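PDB 4ATG: TAF6 from Antonospora locustae, which is probably a TFIID subunit whose C-terminal HEAT-repeat domain helps form the complex with TAF9. Local coordinates for residues Leu17-Ile20 and Asp26-Ile29; Glu30-Glu35 and Ile67-Ser72; Tyr44-Ile49 and Val79-Tyr84; Leu54-Phe57 and Glu61-Lys64; His86-Ser91 and Lys115-Thr120. All coordinates share one frame; numbering follows the deposited sequence.

Contact 1 (Leu17-Ile20 and Asp26-Ile29)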
# COMPACT_ATOMS: atom_id res chain seq x y z
N LEU A 17 -14.21 9.98 8.62
CA LEU A 17 -14.58 9.25 7.40
C LEU A 17 -15.34 10.14 6.42
O LEU A 17 -15.05 10.12 5.22
CB LEU A 17 -15.36 7.98 7.73
CG LEU A 17 -14.58 6.92 8.59
CD1 LEU A 17 -15.35 5.66 8.64
CD2 LEU A 17 -13.13 6.70 8.13
N SER A 18 -16.22 11.00 6.93
CA SER A 18 -17.01 11.92 6.12
C SER A 18 -16.13 12.98 5.43
O SER A 18 -16.58 13.59 4.45
CB SER A 18 -18.06 12.63 6.97
OG SER A 18 -17.46 13.70 7.69
N MET A 19 -14.92 13.23 5.96
CA MET A 19 -13.97 14.21 5.42
C MET A 19 -13.11 13.65 4.26
O MET A 19 -12.54 14.42 3.53
CB MET A 19 -13.06 14.76 6.55
CG MET A 19 -13.85 15.62 7.59
SD MET A 19 -13.02 15.74 9.20
CE MET A 19 -11.82 16.99 8.83
N ILE A 20 -13.03 12.32 4.10
CA ILE A 20 -12.20 11.71 3.04
C ILE A 20 -12.59 12.24 1.66
O ILE A 20 -11.71 12.69 0.91
CB ILE A 20 -12.24 10.15 3.11
CG1 ILE A 20 -11.64 9.64 4.43
CG2 ILE A 20 -11.55 9.49 1.85
CD1 ILE A 20 -11.82 8.10 4.68
N ASP A 26 -7.34 16.86 3.69
CA ASP A 26 -6.00 17.12 4.23
C ASP A 26 -6.00 17.28 5.77
O ASP A 26 -5.03 16.90 6.44
CB ASP A 26 -5.36 18.30 3.51
CG ASP A 26 -4.96 17.99 2.07
OD1 ASP A 26 -4.52 16.85 1.80
OD2 ASP A 26 -5.08 18.88 1.22
N ILE A 27 -7.09 17.84 6.32
CA ILE A 27 -7.27 17.97 7.78
C ILE A 27 -7.41 16.57 8.37
O ILE A 27 -6.75 16.27 9.38
CB ILE A 27 -8.51 18.86 8.12
CG1 ILE A 27 -8.33 20.27 7.53
CG2 ILE A 27 -8.71 18.94 9.64
CD1 ILE A 27 -9.61 21.13 7.49
N ALA A 28 -8.22 15.69 7.74
CA ALA A 28 -8.38 14.30 8.22
C ALA A 28 -7.03 13.56 8.24
O ALA A 28 -6.72 12.85 9.20
CB ALA A 28 -9.37 13.55 7.32
N ILE A 29 -6.21 13.74 7.19
CA ILE A 29 -4.87 13.10 7.11
C ILE A 29 -4.02 13.62 8.27
O ILE A 29 -3.37 12.83 8.96
CB ILE A 29 -4.23 13.38 5.72
CG1 ILE A 29 -5.00 12.62 4.60
CG2 ILE A 29 -2.74 13.01 5.69
CD1 ILE A 29 -4.68 13.12 3.16
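I27 and A28 meet a single residue, M19, across a helical hairpin of the HEAT-repeat domain. Segment 17-20 belongs to helix 7-20. A short connection leads to helix 25-34, which sets off in roughly the opposite sense. No hydrogen bond links the two segments. The contact is apolar and small, burying 145 Å² in all.

I27 is the first residue of 26-29 to touch M19. Its first torsion (chi1 -60°) sets CG2 opposite the backbone N, and this is the branch that meets the methyl end of M19. M19 CE lies 3.8 Å from I27 CG2 and 3.9 Å from I27 CB. The two side chains run at a slant to one another. I27 itself is exposed, so M19 is covered here by a residue at the protein surface.

A28 follows, and its methyl points at the other helix. A28 is the residue whose CA comes nearest, 6.3 Å from the CA of M19. The small side chain is consistent with the close approach here.

I29 turns to other neighbours, A68 and L69 of helix 60-75. On the first segment, I20 also packs on L69, while L17 faces helix 42-55.

M19 thus makes two touches with different parts of its chain. The bend at its third torsion (chi3 80°) swings CE to I27, while its CB stays 4.0 Å from A28 CB.

Contact 2 (Glu30-Glu35 and Ile67-Ser72); sequences ECLEKE and IALYFS
S72 points at the last turn of helix 25-34 and fits against the backbone between L32 and E33. Its CB is 3.5 Å from E33 N. The two CA atoms of E33 and S72 are only 4.1 Å apart. The segments 30-34 and 67-72 of helices 25-34 and 60-75 run nearly parallel, 18° between their directions, with axes 8.2 Å apart at closest approach. Such side-by-side packing of like-directed helices is characteristic of HEAT-type solenoids, where successive helical hairpins stack.

L32 and L69 lie on one flank of S72. L32 points toward the other helix. L69 leaves its own helix at an angle and brings CD2 round to L32. The two isobutyl groups lie aslant, with L32 CD1 3.8 Å from L69 CD2. From helix 42-55, F45 packs on L32 and I49 on L69.

E33 lies on the other flank. Its CG is anti to the backbone N (chi1 -166°), and the chain runs on extended. The carboxylate does not reach S72 directly. A water donates to E33 OE1 and to S72 OG, at 2.7 Å from each. S72 OG in turn is hydrogen-bonded to the carbonyl O of I29, one turn back on helix 25-34.

The backbones also touch. E33 CA meets S72 O at 3.4 Å in a CA-H...O contact, with 152° at the hydrogen. L32 O is bound by N76 ND2. The close approach is consistent with a small side chain at S72, whose buried hydroxyl is satisfied by the I29 carbonyl and a water.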
# COMPACT_ATOMS: atom_id res chain seq x y z
N GLU A 30 -4.04 14.95 8.51
CA GLU A 30 -3.28 15.52 9.64
C GLU A 30 -3.79 14.96 10.97
O GLU A 30 -2.97 14.62 11.83
CB GLU A 30 -3.35 17.07 9.66
CG GLU A 30 -2.57 17.72 10.80
CD GLU A 30 -1.05 17.74 10.73
OE1 GLU A 30 -0.47 17.07 9.84
OE2 GLU A 30 -0.43 18.43 11.58
N CYS A 31 -5.14 14.93 11.18
CA CYS A 31 -5.72 14.42 12.43
C CYS A 31 -5.23 13.02 12.75
O CYS A 31 -4.96 12.75 13.91
CB CYS A 31 -7.25 14.45 12.41
SG CYS A 31 -7.95 16.11 12.46
N LEU A 32 -5.21 12.12 11.76
CA LEU A 32 -4.81 10.73 12.01
C LEU A 32 -3.32 10.56 12.29
O LEU A 32 -2.94 9.55 12.87
CB LEU A 32 -5.32 9.76 10.93
CG LEU A 32 -6.86 9.59 10.82
CD1 LEU A 32 -7.20 8.29 10.13
CD2 LEU A 32 -7.56 9.71 12.15
N GLU A 33 -2.51 11.55 11.95
CA GLU A 33 -1.08 11.52 12.28
C GLU A 33 -0.83 12.17 13.64
O GLU A 33 0.13 11.80 14.31
CB GLU A 33 -0.26 12.29 11.25
CG GLU A 33 1.22 11.96 11.42
CD GLU A 33 2.23 12.75 10.62
OE1 GLU A 33 1.88 13.22 9.52
OE2 GLU A 33 3.39 12.85 11.08
N LYS A 34 -1.64 13.16 14.03
CA LYS A 34 -1.31 13.94 15.23
C LYS A 34 -2.13 13.69 16.47
O LYS A 34 -1.64 13.96 17.58
CB LYS A 34 -1.29 15.45 14.90
CG LYS A 34 -0.26 15.87 13.84
CD LYS A 34 1.18 15.70 14.32
CE LYS A 34 2.18 16.01 13.25
NZ LYS A 34 3.56 15.94 13.79
N GLU A 35 -3.38 13.30 16.32
CA GLU A 35 -4.29 13.18 17.47
C GLU A 35 -3.98 12.04 18.41
O GLU A 35 -3.67 10.93 17.95
CB GLU A 35 -5.76 13.10 16.99
CG GLU A 35 -6.81 13.47 18.02
CD GLU A 35 -6.82 14.91 18.52
OE1 GLU A 35 -6.81 15.84 17.70
OE2 GLU A 35 -6.88 15.09 19.75
N ILE A 67 -4.31 5.91 1.09
CA ILE A 67 -2.90 5.56 1.29
C ILE A 67 -2.28 6.52 2.30
O ILE A 67 -1.54 6.09 3.19
CB ILE A 67 -2.18 5.58 -0.09
CG1 ILE A 67 -2.71 4.44 -0.99
CG2 ILE A 67 -0.64 5.48 0.08
CD1 ILE A 67 -2.46 4.70 -2.57
N ALA A 68 -2.58 7.83 2.18
CA ALA A 68 -2.06 8.87 3.08
C ALA A 68 -2.59 8.68 4.49
O ALA A 68 -1.84 8.90 5.43
CB ALA A 68 -2.42 10.26 2.56
N LEU A 69 -3.87 8.24 4.65
CA LEU A 69 -4.44 7.97 5.99
C LEU A 69 -3.71 6.79 6.63
O LEU A 69 -3.44 6.81 7.84
CB LEU A 69 -5.94 7.71 5.91
CG LEU A 69 -6.81 8.95 5.55
CD1 LEU A 69 -8.25 8.50 5.29
CD2 LEU A 69 -6.82 9.93 6.69
N TYR A 70 -3.41 5.75 5.85
CA TYR A 70 -2.64 4.63 6.43
C TYR A 70 -1.29 5.12 6.94
O TYR A 70 -0.87 4.76 8.04
CB TYR A 70 -2.37 3.54 5.40
CG TYR A 70 -3.53 2.61 5.10
CD1 TYR A 70 -4.48 2.29 6.08
CD2 TYR A 70 -3.64 1.99 3.86
CE1 TYR A 70 -5.51 1.39 5.81
CE2 TYR A 70 -4.65 1.07 3.59
CZ TYR A 70 -5.59 0.79 4.57
OH TYR A 70 -6.60 -0.09 4.27
N PHE A 71 -0.59 5.94 6.14
CA PHE A 71 0.73 6.45 6.52
C PHE A 71 0.62 7.32 7.76
O PHE A 71 1.52 7.31 8.60
CB PHE A 71 1.36 7.21 5.33
CG PHE A 71 2.83 7.54 5.54
CD1 PHE A 71 3.73 6.55 5.96
CD2 PHE A 71 3.32 8.82 5.33
CE1 PHE A 71 5.09 6.85 6.16
CE2 PHE A 71 4.67 9.12 5.53
CZ PHE A 71 5.54 8.14 5.95
N SER A 72 -0.47 8.11 7.88
CA SER A 72 -0.64 8.96 9.07
C SER A 72 -0.73 8.08 10.31
O SER A 72 -0.09 8.37 11.31
CB SER A 72 -1.92 9.80 8.97
OG SER A 72 -1.78 10.90 8.09
O HOH W 1 0.31 12.45 7.45

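Contact 3 (Tyr44-Ile49 and Val79-Tyr84)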
# COMPACT_ATOMS: atom_id res chain seq x y z
N TYR A 44 -10.93 0.04 13.29
CA TYR A 44 -12.12 0.47 12.54
C TYR A 44 -11.72 1.36 11.36
O TYR A 44 -12.30 1.23 10.28
CB TYR A 44 -13.13 1.13 13.47
CG TYR A 44 -13.66 0.15 14.51
CD1 TYR A 44 -14.27 -1.04 14.13
CD2 TYR A 44 -13.44 0.37 15.87
CE1 TYR A 44 -14.65 -1.98 15.08
CE2 TYR A 44 -13.91 -0.53 16.83
CZ TYR A 44 -14.54 -1.69 16.43
OH TYR A 44 -14.99 -2.59 17.37
N PHE A 45 -10.73 2.24 11.56
CA PHE A 45 -10.25 3.09 10.45
C PHE A 45 -9.68 2.18 9.36
O PHE A 45 -10.00 2.34 8.20
CB PHE A 45 -9.17 4.06 10.94
CG PHE A 45 -9.69 5.31 11.63
CD1 PHE A 45 -10.63 6.12 11.01
CD2 PHE A 45 -9.13 5.73 12.82
CE1 PHE A 45 -11.08 7.30 11.63
CE2 PHE A 45 -9.55 6.93 13.43
CZ PHE A 45 -10.55 7.68 12.85
N ILE A 46 -8.85 1.20 9.75
CA ILE A 46 -8.24 0.27 8.79
C ILE A 46 -9.31 -0.55 8.08
O ILE A 46 -9.24 -0.69 6.87
CB ILE A 46 -7.15 -0.60 9.44
CG1 ILE A 46 -5.98 0.28 9.91
CG2 ILE A 46 -6.66 -1.70 8.46
CD1 ILE A 46 -5.18 -0.35 10.95
N GLN A 47 -10.30 -1.06 8.82
CA GLN A 47 -11.39 -1.83 8.19
C GLN A 47 -12.16 -0.96 7.18
O GLN A 47 -12.41 -1.40 6.05
CB GLN A 47 -12.34 -2.40 9.27
CG GLN A 47 -13.39 -3.37 8.74
CD GLN A 47 -14.65 -3.38 9.58
OE1 GLN A 47 -14.69 -2.94 10.74
NE2 GLN A 47 -15.72 -3.89 9.00
N HIS A 48 -12.53 0.30 7.56
CA HIS A 48 -13.27 1.17 6.62
C HIS A 48 -12.44 1.55 5.42
O HIS A 48 -12.93 1.52 4.28
CB HIS A 48 -13.76 2.47 7.30
CG HIS A 48 -14.37 3.45 6.33
ND1 HIS A 48 -15.69 3.37 5.95
CD2 HIS A 48 -13.79 4.50 5.68
CE1 HIS A 48 -15.89 4.37 5.10
NE2 HIS A 48 -14.78 5.07 4.91
N ILE A 49 -11.20 1.99 5.67
CA ILE A 49 -10.31 2.43 4.60
C ILE A 49 -10.09 1.28 3.61
O ILE A 49 -10.17 1.52 2.41
CB ILE A 49 -8.98 3.06 5.13
CG1 ILE A 49 -9.26 4.37 5.90
CG2 ILE A 49 -8.01 3.33 3.97
CD1 ILE A 49 -8.07 4.74 6.97
N VAL A 79 -0.22 6.27 18.54
CA VAL A 79 -0.87 5.04 18.08
C VAL A 79 0.20 3.92 18.17
O VAL A 79 1.38 4.19 17.99
CB VAL A 79 -1.36 5.25 16.62
CG1 VAL A 79 -1.54 3.94 15.84
CG2 VAL A 79 -2.66 6.09 16.57
N PHE A 80 -0.24 2.68 18.40
CA PHE A 80 0.62 1.49 18.38
C PHE A 80 0.15 0.68 17.20
O PHE A 80 -0.87 -0.00 17.28
CB PHE A 80 0.49 0.69 19.69
CG PHE A 80 1.37 -0.54 19.71
CD1 PHE A 80 2.74 -0.44 19.49
CD2 PHE A 80 0.83 -1.79 19.97
CE1 PHE A 80 3.55 -1.58 19.52
CE2 PHE A 80 1.65 -2.93 20.04
CZ PHE A 80 3.01 -2.82 19.79
N ILE A 81 0.83 0.84 16.08
CA ILE A 81 0.40 0.26 14.80
C ILE A 81 0.77 -1.18 14.57
O ILE A 81 0.14 -1.84 13.75
CB ILE A 81 0.86 1.19 13.63
CG1 ILE A 81 -0.06 1.07 12.38
CG2 ILE A 81 2.35 0.95 13.24
CD1 ILE A 81 -1.57 1.53 12.62
N ASP A 82 1.84 -1.66 15.22
CA ASP A 82 2.33 -3.03 15.00
C ASP A 82 1.28 -4.13 14.87
O ASP A 82 1.41 -4.91 13.93
CB ASP A 82 3.40 -3.44 16.02
CG ASP A 82 4.56 -2.47 16.18
OD1 ASP A 82 4.32 -1.24 16.11
OD2 ASP A 82 5.69 -2.94 16.47
N PRO A 83 0.23 -4.22 15.74
CA PRO A 83 -0.77 -5.30 15.59
C PRO A 83 -1.62 -5.24 14.33
O PRO A 83 -2.35 -6.19 14.05
CB PRO A 83 -1.67 -5.13 16.82
CG PRO A 83 -0.93 -4.25 17.76
CD PRO A 83 -0.12 -3.35 16.88
N TYR A 84 -1.54 -4.13 13.59
CA TYR A 84 -2.39 -3.89 12.42
C TYR A 84 -1.65 -3.89 11.11
O TYR A 84 -2.29 -3.80 10.07
CB TYR A 84 -3.18 -2.58 12.61
CG TYR A 84 -3.97 -2.59 13.89
CD1 TYR A 84 -5.12 -3.38 14.03
CD2 TYR A 84 -3.54 -1.88 15.01
CE1 TYR A 84 -5.82 -3.43 15.23
CE2 TYR A 84 -4.24 -1.93 16.21
CZ TYR A 84 -5.37 -2.72 16.32
OH TYR A 84 -6.03 -2.82 17.52
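I46 and Y84 make the main apolar touch between 44-49 of helix 42-55 and 79-84, the loop that leads into helix 85-97. The isoleucine points toward the loop. Its CG1 is anti to the carbonyl carbon, and the second torsion is extended (chi2 158°), which carries CD1 outward to the partner. CD1 lies 3.4 Å from Y84 CB, a tight approach, and 3.9 Å from Y84 CG. The meeting is thus at the root of the tyrosine. I81 adds a looser touch, with its CD1 4.4 Å from I46 CD1. Within this contact, the CD1 methyl alone of I46 does the touching.

Backbone bonding shapes the loop. Y84 N donates to I81 O at 2.8 Å, closing a turn that brings I81 and Y84 near each other, both close to I46 CD1.

Packing round the Y84 ring is local. P83 CB lies near the rim over one face, and F80 O is in plane at the edge.

Other polar links tie down the surroundings. F80 N is bonded to Q39 OE1, and D82 OD2 to Y125 OH.

The contact joins a helix of the HEAT-repeat domain to an inter-helix loop. I81 and Y84 also pack on V42 at the start of helix 42-55, and I46 continues onto helix 85-97. Between these segments the contact is purely apolar, made by one I46 methyl, so it has no hydrogen bond to fix its direction.

Contact 4 (Leu54-Phe57 and Glu61-Lys64)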
# COMPACT_ATOMS: atom_id res chain seq x y z
N LEU A 54 -11.44 -0.84 -2.01
CA LEU A 54 -12.06 -1.84 -2.91
C LEU A 54 -13.19 -1.26 -3.74
O LEU A 54 -13.46 -1.74 -4.84
CB LEU A 54 -12.54 -3.08 -2.12
CG LEU A 54 -11.46 -3.87 -1.33
CD1 LEU A 54 -12.08 -5.07 -0.63
CD2 LEU A 54 -10.30 -4.32 -2.24
N LYS A 55 -13.83 -0.21 -3.22
CA LYS A 55 -14.96 0.47 -3.89
C LYS A 55 -14.51 1.65 -4.73
O LYS A 55 -15.33 2.20 -5.48
CB LYS A 55 -15.94 0.97 -2.81
CG LYS A 55 -16.84 -0.10 -2.24
CD LYS A 55 -17.54 0.36 -0.98
CE LYS A 55 -18.44 -0.70 -0.39
NZ LYS A 55 -18.85 -0.36 0.99
N SER A 56 -13.22 2.07 -4.61
CA SER A 56 -12.70 3.29 -5.23
C SER A 56 -11.59 3.13 -6.27
O SER A 56 -10.84 4.09 -6.50
CB SER A 56 -12.24 4.26 -4.14
OG SER A 56 -13.20 4.38 -3.12
N PHE A 57 -11.51 1.97 -6.92
CA PHE A 57 -10.46 1.73 -7.92
C PHE A 57 -10.36 2.76 -9.03
O PHE A 57 -9.26 2.99 -9.54
CB PHE A 57 -10.53 0.31 -8.48
CG PHE A 57 -10.20 -0.78 -7.48
CD1 PHE A 57 -9.15 -0.61 -6.57
CD2 PHE A 57 -10.89 -1.98 -7.47
CE1 PHE A 57 -8.82 -1.62 -5.67
CE2 PHE A 57 -10.57 -2.99 -6.56
CZ PHE A 57 -9.53 -2.80 -5.67
N GLU A 61 -7.96 10.09 -6.69
CA GLU A 61 -7.80 11.00 -5.56
C GLU A 61 -8.26 10.38 -4.24
O GLU A 61 -7.59 10.57 -3.23
CB GLU A 61 -8.42 12.38 -5.85
CG GLU A 61 -7.72 13.11 -7.00
CD GLU A 61 -6.21 13.23 -6.87
OE1 GLU A 61 -5.74 13.76 -5.84
OE2 GLU A 61 -5.49 12.74 -7.78
N VAL A 62 -9.32 9.56 -4.26
CA VAL A 62 -9.78 8.85 -3.04
C VAL A 62 -8.73 7.83 -2.64
O VAL A 62 -8.36 7.77 -1.47
CB VAL A 62 -11.20 8.24 -3.18
CG1 VAL A 62 -11.60 7.42 -1.94
CG2 VAL A 62 -12.24 9.33 -3.44
N LEU A 63 -8.18 7.09 -3.62
CA LEU A 63 -7.14 6.08 -3.32
C LEU A 63 -5.92 6.73 -2.69
O LEU A 63 -5.37 6.20 -1.72
CB LEU A 63 -6.74 5.30 -4.59
CG LEU A 63 -7.80 4.38 -5.21
CD1 LEU A 63 -7.29 3.76 -6.47
CD2 LEU A 63 -8.22 3.28 -4.28
N LYS A 64 -5.51 7.89 -3.22
CA LYS A 64 -4.36 8.62 -2.66
C LYS A 64 -4.61 9.06 -1.22
O LYS A 64 -3.70 8.96 -0.40
CB LYS A 64 -3.99 9.83 -3.52
CG LYS A 64 -3.38 9.44 -4.85
CD LYS A 64 -3.05 10.69 -5.65
CE LYS A 64 -2.78 10.37 -7.10
NZ LYS A 64 -2.67 11.61 -7.90
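L63 spreads its isobutyl group over the carbonyl oxygen of S56. Its CG is 3.3 Å from S56 O, with both methyls also near that oxygen. CD2 stands 3.5 Å from S56 O. CD1 is near two carbonyl oxygens, 3.6 Å from S56 O and 3.7 Å from F57 O. The first torsion of L63 (chi1 -67°) directs the isobutyl group to S56 O. These are close van der Waals contacts, with no hydrogen bond across.

V62 takes the side chain of S56. Its CG1 methyl lies 3.6 Å from S56 OG and somewhat further from S56 CB. The serine hydroxyl has its polar partner elsewhere. It is hydrogen-bonded to the carbonyl O of L52, one turn earlier on helix 42-55.

This is the short connection between helix 42-55 and helix 60-75, two consecutive helices of the HEAT-repeat domain. S56 and F57 come just after the first helix, and V62 and L63 lie on the opening turn of the second. L63 also packs on I53, I101 and V106. V62 faces L52 and K21.

F57 enters the contact by its backbone oxygen. Its side chain points away, and one ring face lies over the backbone C of L54, toward the rim. That ring also packs on T94 of helix 85-97. On the second helix, K64 NZ forms a salt bridge with E61 OE2 at 3.0 Å. The lysine meets that oxygen on the syn side, 17° out of the carboxylate plane.

Contact 5 (His86-Ser91 and Lys115-Thr120); sequences HQILPS and KYIYDT
L89 and I117 face each other with CA atoms 8.0 Å apart, on two helical segments of which 86-91 is kinked at P90, whose ring N has no hydrogen to give to the preceding turn. I117 points toward the other helix and carries the contact. Its CG2 lies 3.7 Å from L89 CD1. Its CD1 is 4.0 Å from L89 CD2, and equally far from I88 CG2.

L89 and I117 run alongside each other in opposite senses, while I88 meets I117 at a slant. L89 sits off the usual first torsion (chi1 -91°), and its two methyls spread along the isoleucine.

The pairing joins helices 85-97 and 104-121, consecutive in the HEAT-repeat domain. L128 of helix 128-140 touches both L89 and I117. I74 of helix 60-75 packs on I88 and I117. A bound buffer molecule, probably from crystallisation, comes within about 3 Å of the L89 side chain.

The polar groups of 115-120 bond within their own helix or beyond the contact. K115 NZ forms a salt bridge with D119 OD2 at 2.7 Å and also reaches I159 O. T120 OG1 donates to Y116 O at 2.7 Å. T120 N bonds the same oxygen from the opposite face of its plane.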
# COMPACT_ATOMS: atom_id res chain seq x y z
N HIS A 86 -0.43 -6.32 9.55
CA HIS A 86 -0.91 -7.48 8.80
C HIS A 86 -2.19 -7.19 7.99
O HIS A 86 -2.46 -7.89 7.01
CB HIS A 86 -1.07 -8.71 9.70
CG HIS A 86 -2.34 -8.74 10.49
ND1 HIS A 86 -2.54 -7.88 11.57
CD2 HIS A 86 -3.44 -9.51 10.34
CE1 HIS A 86 -3.74 -8.18 12.04
NE2 HIS A 86 -4.33 -9.14 11.33
N GLN A 87 -2.96 -6.20 8.42
CA GLN A 87 -4.18 -5.73 7.71
C GLN A 87 -3.86 -4.57 6.74
O GLN A 87 -4.44 -4.49 5.65
CB GLN A 87 -5.22 -5.24 8.72
CG GLN A 87 -5.75 -6.32 9.65
CD GLN A 87 -6.60 -5.76 10.76
OE1 GLN A 87 -6.76 -4.54 10.92
NE2 GLN A 87 -7.14 -6.63 11.59
N ILE A 88 -2.96 -3.67 7.12
CA ILE A 88 -2.58 -2.54 6.25
C ILE A 88 -1.84 -3.00 4.99
O ILE A 88 -2.12 -2.54 3.88
CB ILE A 88 -1.72 -1.51 7.05
CG1 ILE A 88 -2.58 -0.82 8.15
CG2 ILE A 88 -1.10 -0.42 6.09
CD1 ILE A 88 -1.74 0.03 9.17
N LEU A 89 -0.84 -3.88 5.18
CA LEU A 89 0.02 -4.31 4.06
C LEU A 89 -0.75 -4.90 2.87
O LEU A 89 -0.55 -4.38 1.76
CB LEU A 89 1.13 -5.25 4.56
CG LEU A 89 2.44 -4.60 4.95
CD1 LEU A 89 3.32 -5.61 5.66
CD2 LEU A 89 3.19 -4.09 3.70
N PRO A 90 -1.68 -5.87 3.04
CA PRO A 90 -2.41 -6.38 1.86
C PRO A 90 -3.30 -5.32 1.19
O PRO A 90 -3.42 -5.34 -0.02
CB PRO A 90 -3.18 -7.59 2.38
CG PRO A 90 -3.28 -7.41 3.82
CD PRO A 90 -2.07 -6.61 4.25
N SER A 91 -3.81 -4.34 1.96
CA SER A 91 -4.64 -3.26 1.41
C SER A 91 -3.75 -2.32 0.56
O SER A 91 -4.12 -1.95 -0.55
CB SER A 91 -5.30 -2.48 2.53
OG SER A 91 -6.17 -1.51 1.99
N LYS A 115 7.23 0.14 1.07
CA LYS A 115 8.69 0.21 1.31
C LYS A 115 8.98 0.71 2.72
O LYS A 115 9.83 0.16 3.41
CB LYS A 115 9.39 1.10 0.28
CG LYS A 115 10.86 1.39 0.66
CD LYS A 115 11.59 2.26 -0.35
CE LYS A 115 13.00 2.61 0.12
NZ LYS A 115 13.74 1.39 0.58
N TYR A 116 8.27 1.72 3.16
CA TYR A 116 8.46 2.27 4.52
C TYR A 116 8.22 1.17 5.56
O TYR A 116 8.98 1.05 6.53
CB TYR A 116 7.49 3.43 4.76
CG TYR A 116 7.71 4.07 6.11
CD1 TYR A 116 8.64 5.09 6.28
CD2 TYR A 116 7.03 3.61 7.25
CE1 TYR A 116 8.87 5.65 7.53
CE2 TYR A 116 7.24 4.19 8.50
CZ TYR A 116 8.18 5.20 8.64
OH TYR A 116 8.40 5.81 9.85
N ILE A 117 7.16 0.39 5.37
CA ILE A 117 6.82 -0.70 6.31
C ILE A 117 7.91 -1.76 6.25
O ILE A 117 8.40 -2.20 7.29
CB ILE A 117 5.43 -1.28 5.98
CG1 ILE A 117 4.33 -0.23 6.25
CG2 ILE A 117 5.16 -2.60 6.77
CD1 ILE A 117 2.90 -0.64 5.71
N TYR A 118 8.31 -2.13 5.03
CA TYR A 118 9.37 -3.11 4.81
C TYR A 118 10.64 -2.66 5.54
O TYR A 118 11.22 -3.43 6.31
CB TYR A 118 9.62 -3.28 3.30
CG TYR A 118 10.62 -4.36 2.95
CD1 TYR A 118 10.20 -5.66 2.69
CD2 TYR A 118 11.96 -4.05 2.73
CE1 TYR A 118 11.10 -6.65 2.28
CE2 TYR A 118 12.87 -5.04 2.35
CZ TYR A 118 12.44 -6.33 2.12
OH TYR A 118 13.33 -7.29 1.72
N ASP A 119 11.08 -1.44 5.29
CA ASP A 119 12.31 -0.92 5.91
C ASP A 119 12.21 -0.80 7.43
O ASP A 119 13.20 -1.05 8.12
CB ASP A 119 12.66 0.45 5.32
CG ASP A 119 13.20 0.41 3.89
OD1 ASP A 119 13.62 -0.66 3.45
OD2 ASP A 119 13.29 1.48 3.26
N THR A 120 11.06 -0.40 7.94
CA THR A 120 10.90 -0.15 9.37
C THR A 120 10.71 -1.43 10.19
O THR A 120 11.19 -1.51 11.33
CB THR A 120 9.73 0.84 9.59
OG1 THR A 120 10.00 2.02 8.84
CG2 THR A 120 9.51 1.22 11.07

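Overall arrangement
Contacts 1, 2, 3 and 5 lie in touching succession along the solenoid, in its first 120 residues. The centres of contacts 1 and 2 are about 9 Å apart. Those of contacts 2 and 3 are about 11 Å apart. Those of contacts 3 and 5 are about 12 Å apart. Contacts 1 and 2 share helix 25-34. Contacts 2 and 3 interleave in sequence. Y70 of contact 2 packs on I49 of contact 3, and Y70 OH is hydrogen-bonded to S91 OG of contact 5, at 2.7 Å. Contact 4 shares helix 60-75 with contact 2, about 16 Å between centres, and helix 42-55 with contact 3, about 18 Å between centres. The bound buffer molecule lies beside contact 5.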